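Local coordinates for 27kDa outer membrane protein (Silicibacter pomeroyi, PDB 3GYK) that probably works as a thiol-disulfide oxidoreductase, this chain being the DsbA-like thioredoxin domain that makes up most of the protein, at residues Q138-N143 against D152-G157; F148-A153 against Q165-R170; G22-V27 against R170-A175. All coordinates share one frame; numbering follows the deposited sequence. Where two conformers were deposited one is given.

How the contacts relate
All three contacts lie around strands 24-30, 147-150 and 153-155, neighbours in the mixed sheet of the thioredoxin-like domain. Contact 1 sets the end of helix 124-140 against edge strand 153-155. Contacts 2 and 3 both use helix 161-174, against strands 147-150 and 24-30 in turn; their centres are about 6 Å apart and they share Arg170. Contact 1 lies about 12 Å from contact 2, sharing Asp152 and Ala153 with it, and about 16 Å from contact 3, centre to centre. Along the chain, contact 3 spans the other two, so the C-terminal helix is closed against an early strand of the sheet.

Contact 1 of 3, residues Q138-N143 against D152-G157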
loop_
_atom_site.group_PDB
_atom_site.type_symbol
_atom_site.label_atom_id
_atom_site.label_comp_id
_atom_site.label_asym_id
_atom_site.label_seq_id
_atom_site.Cartn_x
_atom_site.Cartn_y
_atom_site.Cartn_z
ATOM N N GLN A 138 13.438 2.013 -6.551
ATOM C CA GLN A 138 14.768 2.429 -6.983
ATOM C C GLN A 138 14.647 3.395 -8.158
ATOM O O GLN A 138 15.359 4.404 -8.213
ATOM C CB GLN A 138 15.682 1.246 -7.331
ATOM C CG GLN A 138 17.059 1.685 -7.895
ATOM C CD GLN A 138 18.154 0.667 -7.704
ATOM O OE1 GLN A 138 18.213 -0.011 -6.687
ATOM N NE2 GLN A 138 19.047 0.563 -8.685
ATOM N N LYS A 139 13.719 3.103 -9.070
ATOM C CA LYS A 139 13.557 3.918 -10.288
ATOM C C LYS A 139 13.168 5.357 -9.904
ATOM O O LYS A 139 13.679 6.335 -10.509
ATOM C CB LYS A 139 12.466 3.291 -11.166
ATOM C CG LYS A 139 12.188 4.038 -12.498
ATOM C CD LYS A 139 13.303 3.805 -13.503
ATOM C CE LYS A 139 13.019 4.487 -14.836
ATOM N NZ LYS A 139 14.292 4.865 -15.535
ATOM N N LEU A 140 12.317 5.468 -8.889
ATOM C CA LEU A 140 11.724 6.769 -8.479
ATOM C C LEU A 140 12.610 7.535 -7.492
ATOM O O LEU A 140 12.278 8.659 -7.139
ATOM C CB LEU A 140 10.330 6.563 -7.889
ATOM C CG LEU A 140 9.334 5.962 -8.898
ATOM C CD1 LEU A 140 8.029 5.608 -8.186
ATOM C CD2 LEU A 140 9.156 6.900 -10.112
ATOM N N GLY A 141 13.702 6.908 -7.039
ATOM C CA GLY A 141 14.624 7.514 -6.067
ATOM C C GLY A 141 14.104 7.482 -4.620
ATOM O O GLY A 141 14.527 8.298 -3.801
ATOM N N PHE A 142 13.201 6.564 -4.291
ATOM C CA PHE A 142 12.677 6.480 -2.934
ATOM C C PHE A 142 13.665 5.730 -2.046
ATOM O O PHE A 142 14.114 4.605 -2.386
ATOM C CB PHE A 142 11.322 5.767 -2.900
ATOM C CG PHE A 142 10.220 6.498 -3.644
ATOM C CD1 PHE A 142 10.317 7.885 -3.938
ATOM C CD2 PHE A 142 9.089 5.804 -4.036
ATOM C CE1 PHE A 142 9.282 8.559 -4.603
ATOM C CE2 PHE A 142 8.046 6.466 -4.698
ATOM C CZ PHE A 142 8.136 7.851 -4.968
ATOM N N ASN A 143 13.995 6.339 -0.911
ATOM C CA ASN A 143 15.024 5.781 -0.029
ATOM C C ASN A 143 14.388 5.045 1.139
ATOM O O ASN A 143 15.081 4.376 1.878
ATOM C CB ASN A 143 15.890 6.921 0.546
ATOM C CG ASN A 143 17.133 6.413 1.229
ATOM O OD1 ASN A 143 17.991 5.771 0.613
ATOM N ND2 ASN A 143 17.245 6.699 2.528
ATOM N N ASP A 152 1.750 12.756 -11.906
ATOM C CA ASP A 152 3.114 12.963 -12.414
ATOM C C ASP A 152 4.108 13.388 -11.338
ATOM O O ASP A 152 5.308 13.469 -11.617
ATOM C CB ASP A 152 3.120 13.991 -13.533
ATOM C CG ASP A 152 2.455 13.487 -14.788
ATOM O OD1 ASP A 152 2.465 12.280 -15.053
ATOM O OD2 ASP A 152 1.944 14.329 -15.535
ATOM N N ALA A 153 3.614 13.682 -10.146
ATOM C CA ALA A 153 4.445 14.231 -9.066
ATOM C C ALA A 153 4.973 13.124 -8.158
ATOM O O ALA A 153 4.266 12.158 -7.845
ATOM C CB ALA A 153 3.675 15.256 -8.251
ATOM N N LEU A 154 6.225 13.283 -7.736
ATOM C CA LEU A 154 6.795 12.404 -6.713
ATOM C C LEU A 154 6.815 13.138 -5.387
ATOM O O LEU A 154 7.271 14.303 -5.305
ATOM C CB LEU A 154 8.190 11.956 -7.117
ATOM C CG LEU A 154 8.301 11.219 -8.469
ATOM C CD1 LEU A 154 9.757 10.779 -8.706
ATOM C CD2 LEU A 154 7.353 10.012 -8.515
ATOM N N VAL A 155 6.286 12.466 -4.367
ATOM C CA VAL A 155 6.151 13.040 -3.008
ATOM C C VAL A 155 6.799 12.038 -2.025
ATOM O O VAL A 155 6.099 11.240 -1.360
ATOM C CB VAL A 155 4.669 13.304 -2.651
ATOM C CG1 VAL A 155 4.553 13.928 -1.269
ATOM C CG2 VAL A 155 4.029 14.276 -3.700
ATOM N N PRO A 156 8.131 12.040 -1.967
ATOM C CA PRO A 156 8.850 10.960 -1.248
ATOM C C PRO A 156 8.949 11.257 0.254
ATOM O O PRO A 156 10.035 11.565 0.781
ATOM C CB PRO A 156 10.230 10.988 -1.895
ATOM C CG PRO A 156 10.429 12.469 -2.253
ATOM C CD PRO A 156 9.050 12.920 -2.710
ATOM N N GLY A 157 7.819 11.172 0.942
ATOM C CA GLY A 157 7.869 11.354 2.395
ATOM C C GLY A 157 6.486 11.337 2.996
ATOM O O GLY A 157 5.480 11.260 2.273
#
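Phe142 and Leu140 meet Pro156 and Leu154 where the end of helix 124-140 comes up against edge strand 153-155. The closer-packed part is made by the Phe142 ring, Leu140 and the inner sides of Leu154 and Pro156. CB of Pro156 lies near CD1 and CE1 of Phe142, 3.7 Å from CD1, approached obliquely, and the two side chains cross at about a right angle. Within its own segment, CB of Leu140 sits over the centre of one face of the ring, 3.8 Å above the plane. Leu154 reaches across with both methyls: CD2 is 3.9 Å from CD2 of Leu140 and 4.2 Å from CZ of Phe142, while CD1 comes within 3.6 Å of the Leu140 carbonyl O. With chi1 of Leu140 at -62°, CG stands anti to the carbonyl carbon; this torsion points the isobutyl end at the strand, where CD2 does the touching. Further in, Phe142 meets Phe29 edge to face.

The loose side is the outer parts of Leu154 and Pro156, both exposed. The helix ends in a Schellman motif: Gly141 takes a positive phi of 78°, and the chain turns to bring Phe142 against Ser147 and Val149 of strand 147-150. On the other segment Pro156 is the centre of an inverse gamma turn, closed by Gly157 N to Val155 O at 2.9 Å, as the strand gives way to loop.

The side-chain contacts are apolar, and neither segment hydrogen-bonds to the other. The helix end is therefore held to the edge strand by shape and exclusion of water, with Leu154 and Phe142 contributing most of the buried surface, Phe142 from the interior and Leu154 from the solvent border.

Contact 2 of 3, residues F148-A153 against Q165-R170; sequences FVVEDA and QDAVDR
Val150 carries this contact: its two methyls straddle CB of Ala167 on helix 161-174, CG1 and CG2 each 3.9 Å away. The valine has the most surface buried here, and Ala167 follows. Because chi1 of Val150 is -178°, CG1 stands anti to the backbone N and is sent on past the methyl to the helix backbone, 3.7 Å from the carbonyl C of Ala167.

Val168, third in buried surface, adds a second side-chain neighbour to that same CG1, its own CG2 at 4.1 Å. The small alanine lets the strand come near, and the CA atoms of Val150 and Val168 are 6.5 Å apart. Immediately beyond Val150 the chain reverses in a type II' beta turn to Ala153, which joins strand 147-150 to the edge strand as a tight hairpin. Glu151 in that turn leads elsewhere, to Arg5 and to the backbone N of Thr25.

Here the helix rests on the thioredoxin sheet through valine methyls against side-chain methyls and helix backbone. Such a contact sets how near the helix lies but gives little directional hold, while the polar groups of Gln165, Asp166, Asp169 and Arg170 pair along the helix, Gln165 also reaching Asp51.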
loop_
_atom_site.group_PDB
_atom_site.type_symbol
_atom_site.label_atom_id
_atom_site.label_comp_id
_atom_site.label_asym_id
_atom_site.label_seq_id
_atom_site.Cartn_x
_atom_site.Cartn_y
_atom_site.Cartn_z
ATOM N N PHE A 148 5.197 8.548 -1.824
ATOM C CA PHE A 148 3.986 8.633 -2.634
ATOM C C PHE A 148 4.283 9.108 -4.055
ATOM O O PHE A 148 5.227 9.850 -4.312
ATOM C CB PHE A 148 2.986 9.627 -2.009
ATOM C CG PHE A 148 2.478 9.216 -0.654
ATOM C CD1 PHE A 148 1.325 8.451 -0.533
ATOM C CD2 PHE A 148 3.130 9.639 0.501
ATOM C CE1 PHE A 148 0.824 8.080 0.753
ATOM C CE2 PHE A 148 2.659 9.269 1.772
ATOM C CZ PHE A 148 1.494 8.474 1.892
ATOM N N VAL A 149 3.416 8.690 -4.974
ATOM C CA VAL A 149 3.344 9.286 -6.312
ATOM C C VAL A 149 1.940 9.838 -6.400
ATOM O O VAL A 149 0.982 9.171 -5.986
ATOM C CB VAL A 149 3.493 8.202 -7.433
ATOM C CG1 VAL A 149 3.377 8.831 -8.828
ATOM C CG2 VAL A 149 4.825 7.441 -7.300
ATOM N N VAL A 150 1.799 11.060 -6.908
ATOM C CA VAL A 150 0.477 11.635 -7.138
ATOM C C VAL A 150 0.477 12.070 -8.602
ATOM O O VAL A 150 1.005 13.145 -8.933
ATOM C CB VAL A 150 0.156 12.855 -6.232
ATOM C CG1 VAL A 150 -1.301 13.379 -6.520
ATOM C CG2 VAL A 150 0.353 12.479 -4.738
ATOM N N GLU A 151 -0.087 11.212 -9.465
ATOM C CA GLU A 151 -0.050 11.403 -10.935
ATOM C C GLU A 151 1.409 11.593 -11.356
ATOM O O GLU A 151 2.207 10.702 -11.152
ATOM C CB GLU A 151 -0.930 12.566 -11.431
ATOM C CG GLU A 151 -2.384 12.262 -11.644
ATOM C CD GLU A 151 -2.666 11.074 -12.566
ATOM O OE1 GLU A 151 -2.457 11.178 -13.785
ATOM O OE2 GLU A 151 -3.177 10.071 -12.070
ATOM N N ASP A 152 1.750 12.756 -11.906
ATOM C CA ASP A 152 3.114 12.963 -12.414
ATOM C C ASP A 152 4.108 13.388 -11.338
ATOM O O ASP A 152 5.308 13.469 -11.617
ATOM C CB ASP A 152 3.120 13.991 -13.533
ATOM C CG ASP A 152 2.455 13.487 -14.788
ATOM O OD1 ASP A 152 2.465 12.280 -15.053
ATOM O OD2 ASP A 152 1.944 14.329 -15.535
ATOM N N ALA A 153 3.614 13.682 -10.146
ATOM C CA ALA A 153 4.445 14.231 -9.066
ATOM C C ALA A 153 4.973 13.124 -8.158
ATOM O O ALA A 153 4.266 12.158 -7.845
ATOM C CB ALA A 153 3.675 15.256 -8.251
ATOM N N GLN A 165 -4.261 16.269 -0.549
ATOM C CA GLN A 165 -5.352 16.894 -1.299
ATOM C C GLN A 165 -4.831 18.000 -2.207
ATOM O O GLN A 165 -5.280 18.124 -3.352
ATOM C CB GLN A 165 -6.450 17.420 -0.362
ATOM C CG GLN A 165 -7.712 17.916 -1.069
ATOM C CD GLN A 165 -8.475 16.760 -1.700
ATOM O OE1 GLN A 165 -9.090 15.962 -0.989
ATOM N NE2 GLN A 165 -8.415 16.648 -3.028
ATOM N N ASP A 166 -3.887 18.799 -1.710
ATOM C CA ASP A 166 -3.292 19.839 -2.545
ATOM C C ASP A 166 -2.618 19.226 -3.777
ATOM O O ASP A 166 -2.750 19.760 -4.880
ATOM C CB ASP A 166 -2.292 20.684 -1.760
ATOM C CG ASP A 166 -1.643 21.750 -2.618
ATOM O OD1 ASP A 166 -2.376 22.577 -3.187
ATOM O OD2 ASP A 166 -0.402 21.756 -2.733
ATOM N N ALA A 167 -1.910 18.112 -3.584
ATOM C CA ALA A 167 -1.207 17.445 -4.687
ATOM C C ALA A 167 -2.218 16.915 -5.703
ATOM O O ALA A 167 -2.028 17.040 -6.928
ATOM C CB ALA A 167 -0.295 16.328 -4.160
ATOM N N VAL A 168 -3.309 16.348 -5.185
ATOM C CA VAL A 168 -4.378 15.851 -6.041
ATOM C C VAL A 168 -4.990 17.018 -6.829
ATOM O O VAL A 168 -5.180 16.929 -8.059
ATOM C CB VAL A 168 -5.461 15.124 -5.211
ATOM C CG1 VAL A 168 -6.764 14.938 -6.018
ATOM C CG2 VAL A 168 -4.923 13.783 -4.738
ATOM N N ASP A 169 -5.322 18.107 -6.129
ATOM C CA ASP A 169 -5.946 19.260 -6.803
ATOM C C ASP A 169 -5.032 19.827 -7.898
ATOM O O ASP A 169 -5.493 20.210 -8.981
ATOM C CB ASP A 169 -6.312 20.374 -5.801
ATOM C CG ASP A 169 -7.410 19.952 -4.810
ATOM O OD1 ASP A 169 -8.118 18.937 -5.039
ATOM O OD2 ASP A 169 -7.557 20.651 -3.786
ATOM N N ARG A 170 -3.738 19.886 -7.603
ATOM C CA ARG A 170 -2.752 20.419 -8.573
ATOM C C ARG A 170 -2.674 19.542 -9.820
ATOM O O ARG A 170 -2.580 20.048 -10.938
ATOM C CB ARG A 170 -1.362 20.544 -7.927
ATOM C CG ARG A 170 -1.214 21.829 -7.172
ATOM C CD ARG A 170 0.083 21.909 -6.355
ATOM N NE ARG A 170 -0.090 22.926 -5.316
ATOM C CZ ARG A 170 0.009 24.241 -5.524
ATOM N NH1 ARG A 170 0.309 24.718 -6.733
ATOM N NH2 ARG A 170 -0.184 25.088 -4.516
#

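Contact 3 of 3, residues G22-V27 against R170-A175; sequences GDVTVV and RARKAA
Arg172 reaches from the last turns of helix 161-174 to Asp23, just ahead of strand 24-30, and the two side chains cross at about a right angle. One carboxylate oxygen does the gripping: NE of Arg172 lies 2.7 Å from OD1 of Asp23, and the bond is nearly straight at 167°. OD1 accepts through its syn lone pair, on the side of the other oxygen, and sits at the edge of the guanidinium, close to its plane. NH2 of Arg172 also points to OD1, at 3.3 Å, but this second bond is bent and weak. Only OD1 takes the bonds, and the carboxylate and guanidinium planes stand 32° apart, so this is not a flat two-oxygen bridge.

Arg172 gets there with its chain extended from CG to NE, passing over Val24 on the way. CG2 of Val24 meets CG of Arg172 at 3.6 Å, again with the side chains crossing at about a right angle. The same methyl faces CB of Ala171 at 4.2 Å, so it lies against two successive residues of the helix. With chi1 at 173°, Val24 holds CG1 anti to its backbone N, and it is CG2, beside that N, that makes these contacts.

In the thioredoxin-like fold of this domain, a C-terminal helix packs on one face of the central sheet; here its end meets the start of strand 24-30, a strand flanked in the sheet by 54-60 and 147-150. Val24 is buried, whereas Asp23 is exposed, so the salt bridge lies at the outer border of the apolar contact. The guanidinium has a second acid partner: NH1 of Arg172 forms a salt bridge with Asp51. The two carboxylates probably balance its charge and limit its rotation.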
loop_
_atom_site.group_PDB
_atom_site.type_symbol
_atom_site.label_atom_id
_atom_site.label_comp_id
_atom_site.label_asym_id
_atom_site.label_seq_id
_atom_site.Cartn_x
_atom_site.Cartn_y
_atom_site.Cartn_z
ATOM N N GLY A 22 -11.053 6.732 -10.741
ATOM C CA GLY A 22 -10.762 8.104 -10.297
ATOM C C GLY A 22 -9.785 8.767 -11.261
ATOM O O GLY A 22 -9.020 8.065 -11.909
ATOM N N ASP A 23 -9.838 10.082 -11.395
ATOM C CA ASP A 23 -9.022 10.759 -12.441
ATOM C C ASP A 23 -7.610 11.116 -11.988
ATOM O O ASP A 23 -6.814 11.604 -12.796
ATOM C CB ASP A 23 -9.741 11.981 -13.027
ATOM C CG ASP A 23 -9.857 13.132 -12.044
ATOM O OD1 ASP A 23 -9.554 12.961 -10.841
ATOM O OD2 ASP A 23 -10.292 14.215 -12.489
ATOM N N VAL A 24 -7.327 10.901 -10.708
ATOM C CA VAL A 24 -5.973 11.057 -10.139
ATOM C C VAL A 24 -5.627 9.769 -9.402
ATOM O O VAL A 24 -6.409 9.302 -8.539
ATOM C CB VAL A 24 -5.898 12.254 -9.185
ATOM C CG1 VAL A 24 -4.538 12.317 -8.445
ATOM C CG2 VAL A 24 -6.140 13.525 -9.944
ATOM N N THR A 25 -4.471 9.189 -9.741
ATOM C CA THR A 25 -3.943 8.034 -8.996
ATOM C C THR A 25 -2.878 8.449 -7.992
ATOM O O THR A 25 -1.919 9.161 -8.348
ATOM C CB THR A 25 -3.343 6.970 -9.947
ATOM O OG1 THR A 25 -4.378 6.477 -10.793
ATOM C CG2 THR A 25 -2.773 5.774 -9.161
ATOM N N VAL A 26 -3.061 8.004 -6.750
ATOM C CA VAL A 26 -2.049 8.164 -5.699
ATOM C C VAL A 26 -1.453 6.801 -5.440
ATOM O O VAL A 26 -2.202 5.848 -5.178
ATOM C CB VAL A 26 -2.660 8.724 -4.385
ATOM C CG1 VAL A 26 -1.625 8.671 -3.239
ATOM C CG2 VAL A 26 -3.180 10.137 -4.605
ATOM N N VAL A 27 -0.132 6.677 -5.540
ATOM C CA VAL A 27 0.507 5.404 -5.207
ATOM C C VAL A 27 1.208 5.561 -3.865
ATOM O O VAL A 27 1.896 6.555 -3.668
ATOM C CB VAL A 27 1.565 5.024 -6.275
ATOM C CG1 VAL A 27 2.185 3.677 -5.941
ATOM C CG2 VAL A 27 0.914 4.993 -7.695
ATOM N N ARG A 170 -3.738 19.886 -7.603
ATOM C CA ARG A 170 -2.752 20.419 -8.573
ATOM C C ARG A 170 -2.674 19.542 -9.820
ATOM O O ARG A 170 -2.580 20.048 -10.938
ATOM C CB ARG A 170 -1.362 20.544 -7.927
ATOM C CG ARG A 170 -1.214 21.829 -7.172
ATOM C CD ARG A 170 0.083 21.909 -6.355
ATOM N NE ARG A 170 -0.090 22.926 -5.316
ATOM C CZ ARG A 170 0.009 24.241 -5.524
ATOM N NH1 ARG A 170 0.309 24.718 -6.733
ATOM N NH2 ARG A 170 -0.184 25.088 -4.516
ATOM N N ALA A 171 -2.729 18.230 -9.607
ATOM C CA ALA A 171 -2.704 17.266 -10.698
ATOM C C ALA A 171 -3.893 17.472 -11.614
ATOM O O ALA A 171 -3.760 17.435 -12.842
ATOM C CB ALA A 171 -2.660 15.807 -10.144
ATOM N N ARG A 172 -5.057 17.737 -11.022
ATOM C CA ARG A 172 -6.258 17.966 -11.827
ATOM C C ARG A 172 -6.145 19.258 -12.605
ATOM O O ARG A 172 -6.539 19.314 -13.768
ATOM C CB ARG A 172 -7.514 17.987 -10.959
ATOM C CG ARG A 172 -7.799 16.645 -10.370
ATOM C CD ARG A 172 -9.206 16.559 -9.803
ATOM N NE ARG A 172 -9.437 15.215 -9.276
ATOM C CZ ARG A 172 -9.733 14.949 -8.004
ATOM N NH1 ARG A 172 -9.905 15.942 -7.130
ATOM N NH2 ARG A 172 -9.925 13.694 -7.624
ATOM N N LYS A 173 -5.608 20.290 -11.963
ATOM C CA LYS A 173 -5.419 21.575 -12.643
ATOM C C LYS A 173 -4.483 21.426 -13.842
ATOM O O LYS A 173 -4.705 22.042 -14.882
ATOM C CB LYS A 173 -4.887 22.631 -11.674
ATOM C CG LYS A 173 -5.953 23.568 -11.123
ATOM C CD LYS A 173 -6.472 23.108 -9.769
ATOM C CE LYS A 173 -7.286 24.193 -9.061
ATOM N NZ LYS A 173 -7.564 23.825 -7.634
ATOM N N ALA A 174 -3.460 20.589 -13.691
ATOM C CA ALA A 174 -2.422 20.405 -14.709
ATOM C C ALA A 174 -2.809 19.468 -15.850
ATOM O O ALA A 174 -2.153 19.463 -16.888
ATOM C CB ALA A 174 -1.129 19.924 -14.064
ATOM N N ALA A 175 -3.872 18.690 -15.658
ATOM C CA ALA A 175 -4.227 17.620 -16.594
ATOM C C ALA A 175 -4.743 18.174 -17.923
ATOM O O ALA A 175 -4.591 17.537 -18.977
ATOM C CB ALA A 175 -5.264 16.680 -15.959
ATOM O OXT ALA A 175 -5.349 19.261 -17.982
#